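Local coordinates for protein VP1 (Polyomavirus HPyV7, PDB 4PCH) that is the major capsid protein, whose pentamers, seen here as the jelly-roll core fragment, build the virion shell and probably mediate attachment to host cells, at residues Ala85-Glu89 against Ser206-Ile211; Ser42-Thr48 against Arg252-Tyr258. All blocks are in the same frame, centred on the assembly; numbering follows the deposited sequence.

Interaction 1: Ala85-Glu89 against Ser206-Ile211; sequences AYRLE and STTPLI
Leu88 and Leu210 meet at about a right angle, methyl against methyl, CD2 of Leu88 lying 3.8 Å from CD2 of Leu210, in the apolar centre of an antiparallel strand pair of the VP1 jelly roll. The other methyl of Leu210, CD1, reaches Ala85 CB, while CD1 of Leu88 runs alongside Thr208. Trp121 and Cys123 of strand 117-124 close over this leucine face. Around it the backbones pair: Leu88 and Thr208 exchange two hydrogen bonds, Leu88 N to Thr208 O being the straighter (2.9 Å, 169° at the hydrogen). Next to that pair stand Arg87 and Pro209, a non-hydrogen-bonded pair where CA of Arg87 approaches Thr208 O. Beyond the proline, Leu210 N still bonds to Tyr86 O at 3.0 Å, and Tyr86 CB rests on Ile211 CG2.

The polar edge gathers round the carboxylate of Glu89. Its OE2 receives NH1 of Arg87 in a 2.7 Å salt bridge, and OE1 is held by Arg263 and His265 of strand 253-271, so both oxygens are gripped. The Arg87 chain leaves with CG anti to the backbone N (chi1 172°) and bends at chi3, which brings its guanidinium back to this acid; NH2 binds Glu213 of a neighbouring subunit, tying the edge into the pentamer. Thr207 crosses the arginine chain at about a right angle, its OG1 3.1 Å from Arg87 CG and in plane at the guanidinium edge. From there the hydroxyl donates to the anti lone pair of Glu89 OE2, with OG1 and OE2 2.7 Å apart.

Interaction 2: Ser42-Thr48 against Arg252-Tyr258; sequences SRGLPYT and RTVQAGY
Arg43 lies across the folded side chain of Gln255, its extended arm carrying the guanidinium edge to the amide oxygen. NE donates to Gln255 OE1 at 2.8 Å, and NH2 adds a weak bond to the same oxygen. The two flat groups are turned 66° against each other, and NE lies tilted from the carbonyl plane of Gln255. Gln255 is bent at chi2 (73°), which folds its amide back over its own strand: NE2 bonds in plane to a lone pair of Ala256 O at 2.9 Å and also donates to a water that bonds to Ser42 OG. Both ends of the amide are thereby fixed.

The contact is a short, weakly bonded antiparallel pairing in the VP1 jelly roll, broken by a corner at Leu45 and bridged by waters. In the backbone, Arg43 and Gln255 form a non-hydrogen-bonded pair, flanked by Ala256 N to Ser42 O (2.8 Å) and the longer Gly44 N to Val254 O (3.3 Å). At the corner one water links Gly44 O to Thr253 OG1, which also bonds to Gln251 O, and another links Leu45 O to Val254 N. Past it, Tyr47 N regains a direct bond to Arg252 O at 3.0 Å. The Tyr47 ring meets Val254 CG2 through CD1 at 3.9 Å; its hydroxyl goes on to Glu172 and to Ala99 N of a neighbouring subunit. Ser42 OG bonds to Asp153 O of another subunit. Segment 42-48 lies along the start of strand 253-271, whose residues Thr253 and Gln255 also bond through their backbones to strand 224-236.

How the interactions relate
Interactions 1 and 2 lie on opposite sides of the chain's centre, their own centres 30 Å apart and their nearest atoms about 14 Å apart, with no direct touch. Strand 253-271 joins them: its start pairs with 42-48 in interaction 2, and farther on it runs antiparallel to strand 79-93, which carries 85-89 of interaction 1. In sequence, 85-89 and 206-211 are nested between 42-48 and 252-258, so the longer-range closure encloses the shorter, as strands distant in sequence come together in the jelly roll. Both contacts also have partners on neighbouring subunits, so both lie where the chain meets its neighbours in the pentamer.

Interaction 1: Ala85-Glu89 against Ser206-Ile211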
loop_
_atom_site.group_PDB
_atom_site.type_symbol
_atom_site.label_atom_id
_atom_site.label_comp_id
_atom_site.label_asym_id
_atom_site.label_seq_id
_atom_site.Cartn_x
_atom_site.Cartn_y
_atom_site.Cartn_z
ATOM N N ALA B 85 0.721 25.450 -20.128
ATOM C CA ALA B 85 1.146 24.078 -19.934
ATOM C C ALA B 85 -0.006 23.351 -19.253
ATOM O O ALA B 85 -0.383 23.692 -18.135
ATOM C CB ALA B 85 2.412 24.004 -19.096
ATOM N N TYR B 86 -0.600 22.390 -19.958
ATOM C CA TYR B 86 -1.840 21.744 -19.510
ATOM C C TYR B 86 -1.656 20.296 -19.049
ATOM O O TYR B 86 -2.559 19.724 -18.453
ATOM C CB TYR B 86 -2.924 21.829 -20.597
ATOM C CG TYR B 86 -2.551 21.159 -21.902
ATOM C CD1 TYR B 86 -1.896 21.856 -22.902
ATOM C CD2 TYR B 86 -2.854 19.823 -22.129
ATOM C CE1 TYR B 86 -1.545 21.242 -24.101
ATOM C CE2 TYR B 86 -2.521 19.204 -23.314
ATOM C CZ TYR B 86 -1.868 19.903 -24.295
ATOM O OH TYR B 86 -1.553 19.237 -25.447
ATOM N N ARG B 87 -0.476 19.725 -19.273
ATOM C CA ARG B 87 -0.239 18.322 -18.945
ATOM C C ARG B 87 1.250 18.107 -18.898
ATOM O O ARG B 87 1.997 18.749 -19.637
ATOM C CB ARG B 87 -0.891 17.437 -20.036
ATOM C CG ARG B 87 -0.617 15.950 -20.014
ATOM C CD ARG B 87 -1.669 15.175 -20.828
ATOM N NE ARG B 87 -1.526 15.296 -22.287
ATOM C CZ ARG B 87 -0.651 14.607 -23.028
ATOM N NH1 ARG B 87 0.205 13.762 -22.467
ATOM N NH2 ARG B 87 -0.610 14.777 -24.342
ATOM N N LEU B 88 1.695 17.222 -18.011
ATOM C CA LEU B 88 3.088 16.801 -18.065
ATOM C C LEU B 88 3.224 15.317 -17.801
ATOM O O LEU B 88 2.323 14.693 -17.235
ATOM C CB LEU B 88 3.958 17.605 -17.118
ATOM C CG LEU B 88 3.851 17.452 -15.607
ATOM C CD1 LEU B 88 4.479 16.152 -15.090
ATOM C CD2 LEU B 88 4.494 18.634 -14.908
ATOM N N GLU B 89 4.362 14.774 -18.231
ATOM C CA GLU B 89 4.808 13.455 -17.777
ATOM C C GLU B 89 6.065 13.684 -16.979
ATOM O O GLU B 89 6.881 14.507 -17.343
ATOM C CB GLU B 89 5.107 12.490 -18.937
ATOM C CG GLU B 89 3.890 12.035 -19.727
ATOM C CD GLU B 89 3.395 13.095 -20.676
ATOM O OE1 GLU B 89 4.204 13.553 -21.501
ATOM O OE2 GLU B 89 2.191 13.478 -20.615
ATOM N N SER B 206 2.284 7.043 -17.976
ATOM C CA SER B 206 1.489 7.817 -17.037
ATOM C C SER B 206 1.555 9.273 -17.423
ATOM O O SER B 206 2.483 9.696 -18.105
ATOM C CB SER B 206 2.013 7.629 -15.610
ATOM O OG SER B 206 3.307 8.165 -15.469
ATOM N N THR B 207 0.570 10.037 -16.976
ATOM C CA THR B 207 0.515 11.454 -17.296
ATOM C C THR B 207 -0.176 12.186 -16.165
ATOM O O THR B 207 -0.923 11.577 -15.374
ATOM C CB THR B 207 -0.201 11.699 -18.646
ATOM O OG1 THR B 207 0.000 13.053 -19.043
ATOM C CG2 THR B 207 -1.709 11.383 -18.567
ATOM N N THR B 208 0.105 13.479 -16.080
ATOM C CA THR B 208 -0.350 14.306 -14.983
ATOM C C THR B 208 -1.006 15.561 -15.554
ATOM O O THR B 208 -0.316 16.389 -16.107
ATOM C CB THR B 208 0.850 14.717 -14.113
ATOM O OG1 THR B 208 1.465 13.527 -13.554
ATOM C CG2 THR B 208 0.414 15.663 -13.021
ATOM N N PRO B 209 -2.326 15.714 -15.383
ATOM C CA PRO B 209 -2.921 16.969 -15.821
ATOM C C PRO B 209 -2.488 18.125 -14.932
ATOM O O PRO B 209 -2.223 17.955 -13.745
ATOM C CB PRO B 209 -4.411 16.704 -15.701
ATOM C CG PRO B 209 -4.522 15.722 -14.592
ATOM C CD PRO B 209 -3.320 14.837 -14.733
ATOM N N LEU B 210 -2.447 19.310 -15.522
ATOM C CA LEU B 210 -2.066 20.510 -14.800
ATOM C C LEU B 210 -3.186 21.534 -14.763
ATOM O O LEU B 210 -3.008 22.647 -14.269
ATOM C CB LEU B 210 -0.840 21.118 -15.467
ATOM C CG LEU B 210 0.450 20.309 -15.495
ATOM C CD1 LEU B 210 1.507 20.975 -16.346
ATOM C CD2 LEU B 210 1.014 20.055 -14.087
ATOM N N ILE B 211 -4.361 21.179 -15.260
ATOM C CA ILE B 211 -5.457 22.137 -15.319
ATOM C C ILE B 211 -6.231 22.251 -13.994
ATOM O O ILE B 211 -6.427 21.248 -13.289
ATOM C CB ILE B 211 -6.462 21.833 -16.458
ATOM C CG1 ILE B 211 -7.037 20.419 -16.366
ATOM C CG2 ILE B 211 -5.820 22.059 -17.814
ATOM C CD1 ILE B 211 -8.235 20.218 -17.240
#

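Interaction 2: Ser42-Thr48 against Arg252-Tyr258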
loop_
_atom_site.group_PDB
_atom_site.type_symbol
_atom_site.label_atom_id
_atom_site.label_comp_id
_atom_site.label_asym_id
_atom_site.label_seq_id
_atom_site.Cartn_x
_atom_site.Cartn_y
_atom_site.Cartn_z
ATOM N N SER B 42 24.842 12.124 -8.038
ATOM C CA SER B 42 23.722 11.366 -7.464
ATOM C C SER B 42 23.973 10.783 -6.076
ATOM O O SER B 42 23.060 10.256 -5.469
ATOM C CB SER B 42 23.254 10.255 -8.424
ATOM O OG SER B 42 24.319 9.425 -8.796
ATOM N N ARG B 43 25.207 10.854 -5.593
ATOM C CA ARG B 43 25.520 10.622 -4.186
ATOM C C ARG B 43 26.304 11.824 -3.683
ATOM O O ARG B 43 27.172 12.329 -4.391
ATOM C CB ARG B 43 26.342 9.370 -4.021
ATOM C CG ARG B 43 25.549 8.108 -4.277
ATOM C CD ARG B 43 26.410 6.868 -4.218
ATOM N NE ARG B 43 25.582 5.676 -4.436
ATOM C CZ ARG B 43 25.928 4.424 -4.133
ATOM N NH1 ARG B 43 27.135 4.114 -3.652
ATOM N NH2 ARG B 43 25.066 3.446 -4.398
ATOM N N GLY B 44 25.990 12.238 -2.467
ATOM C CA GLY B 44 26.678 13.361 -1.853
ATOM C C GLY B 44 27.982 12.945 -1.234
ATOM O O GLY B 44 28.404 11.776 -1.314
ATOM N N LEU B 45 28.659 13.918 -0.634
ATOM C CA LEU B 45 29.769 13.623 0.273
ATOM C C LEU B 45 29.135 12.952 1.483
ATOM O O LEU B 45 27.917 12.999 1.642
ATOM C CB LEU B 45 30.441 14.907 0.735
ATOM C CG LEU B 45 31.046 15.758 -0.375
ATOM C CD1 LEU B 45 31.531 17.085 0.193
ATOM C CD2 LEU B 45 32.174 15.030 -1.054
ATOM N N PRO B 46 29.946 12.299 2.336
ATOM C CA PRO B 46 29.384 11.672 3.537
ATOM C C PRO B 46 28.582 12.673 4.321
ATOM O O PRO B 46 29.018 13.832 4.491
ATOM C CB PRO B 46 30.638 11.225 4.319
ATOM C CG PRO B 46 31.644 10.976 3.244
ATOM C CD PRO B 46 31.386 12.058 2.223
ATOM N N TYR B 47 27.391 12.271 4.734
ATOM C CA TYR B 47 26.423 13.199 5.322
ATOM C C TYR B 47 26.841 13.636 6.734
ATOM O O TYR B 47 26.541 14.774 7.151
ATOM C CB TYR B 47 25.026 12.575 5.313
ATOM C CG TYR B 47 23.974 13.511 5.804
ATOM C CD1 TYR B 47 23.346 14.421 4.950
ATOM C CD2 TYR B 47 23.625 13.547 7.142
ATOM C CE1 TYR B 47 22.396 15.304 5.409
ATOM C CE2 TYR B 47 22.681 14.437 7.608
ATOM C CZ TYR B 47 22.055 15.313 6.738
ATOM O OH TYR B 47 21.153 16.217 7.282
ATOM N N THR B 48 27.584 12.749 7.406
ATOM C CA THR B 48 28.018 12.837 8.806
ATOM C C THR B 48 26.856 12.531 9.764
ATOM O O THR B 48 25.678 12.650 9.402
ATOM C CB THR B 48 28.621 14.202 9.232
ATOM O OG1 THR B 48 27.556 15.137 9.479
ATOM C CG2 THR B 48 29.604 14.770 8.176
ATOM N N ARG B 252 28.229 6.952 5.571
ATOM C CA ARG B 252 26.860 6.952 5.058
ATOM C C ARG B 252 26.641 8.224 4.242
ATOM O O ARG B 252 27.035 9.338 4.661
ATOM C CB ARG B 252 25.832 6.863 6.181
ATOM C CG ARG B 252 25.886 5.615 7.034
ATOM C CD ARG B 252 25.406 4.388 6.287
ATOM N NE ARG B 252 23.948 4.415 6.104
ATOM C CZ ARG B 252 23.295 3.547 5.347
ATOM N NH1 ARG B 252 23.961 2.576 4.732
ATOM N NH2 ARG B 252 21.977 3.658 5.191
ATOM N N THR B 253 26.030 8.034 3.077
ATOM C CA THR B 253 25.903 9.053 2.059
ATOM C C THR B 253 24.465 9.111 1.554
ATOM O O THR B 253 23.804 8.087 1.448
ATOM C CB THR B 253 26.873 8.652 0.945
ATOM O OG1 THR B 253 28.233 8.834 1.427
ATOM C CG2 THR B 253 26.672 9.434 -0.252
ATOM N N VAL B 254 23.980 10.286 1.201
ATOM C CA VAL B 254 22.660 10.378 0.566
ATOM C C VAL B 254 22.678 9.846 -0.859
ATOM O O VAL B 254 23.553 10.200 -1.668
ATOM C CB VAL B 254 22.139 11.829 0.594
ATOM C CG1 VAL B 254 20.853 11.942 -0.189
ATOM C CG2 VAL B 254 21.980 12.280 2.026
ATOM N N GLN B 255 21.692 9.006 -1.173
ATOM C CA GLN B 255 21.448 8.526 -2.529
ATOM C C GLN B 255 20.311 9.279 -3.131
ATOM O O GLN B 255 19.176 9.224 -2.633
ATOM C CB GLN B 255 21.092 7.024 -2.535
ATOM C CG GLN B 255 20.728 6.462 -3.910
ATOM C CD GLN B 255 21.934 6.326 -4.796
ATOM O OE1 GLN B 255 22.837 5.475 -4.552
ATOM N NE2 GLN B 255 21.999 7.160 -5.817
ATOM N N ALA B 256 20.598 9.989 -4.224
ATOM C CA ALA B 256 19.552 10.658 -4.977
ATOM C C ALA B 256 19.204 9.882 -6.235
ATOM O O ALA B 256 19.904 8.959 -6.637
ATOM C CB ALA B 256 19.998 12.080 -5.341
ATOM N N GLY B 257 18.091 10.241 -6.862
ATOM C CA GLY B 257 17.815 9.749 -8.216
ATOM C C GLY B 257 18.913 10.159 -9.170
ATOM O O GLY B 257 19.656 11.094 -8.911
ATOM N N TYR B 258 19.035 9.436 -10.282
ATOM C CA TYR B 258 19.997 9.764 -11.313
ATOM C C TYR B 258 19.600 10.988 -12.116
ATOM O O TYR B 258 20.406 11.579 -12.836
ATOM C CB TYR B 258 20.087 8.592 -12.261
ATOM C CG TYR B 258 20.632 7.307 -11.680
ATOM C CD1 TYR B 258 21.464 7.297 -10.544
ATOM C CD2 TYR B 258 20.432 6.114 -12.352
ATOM C CE1 TYR B 258 22.010 6.109 -10.084
ATOM C CE2 TYR B 258 21.010 4.922 -11.913
ATOM C CZ TYR B 258 21.797 4.931 -10.775
ATOM O OH TYR B 258 22.362 3.734 -10.387
HETATM O O HOH W 1 24.417 7.069 -7.521
HETATM O O HOH W 2 30.123 9.754 -0.324
HETATM O O HOH W 3 25.281 12.949 1.388
HETATM O O HOH W 4 28.293 9.981 7.041
#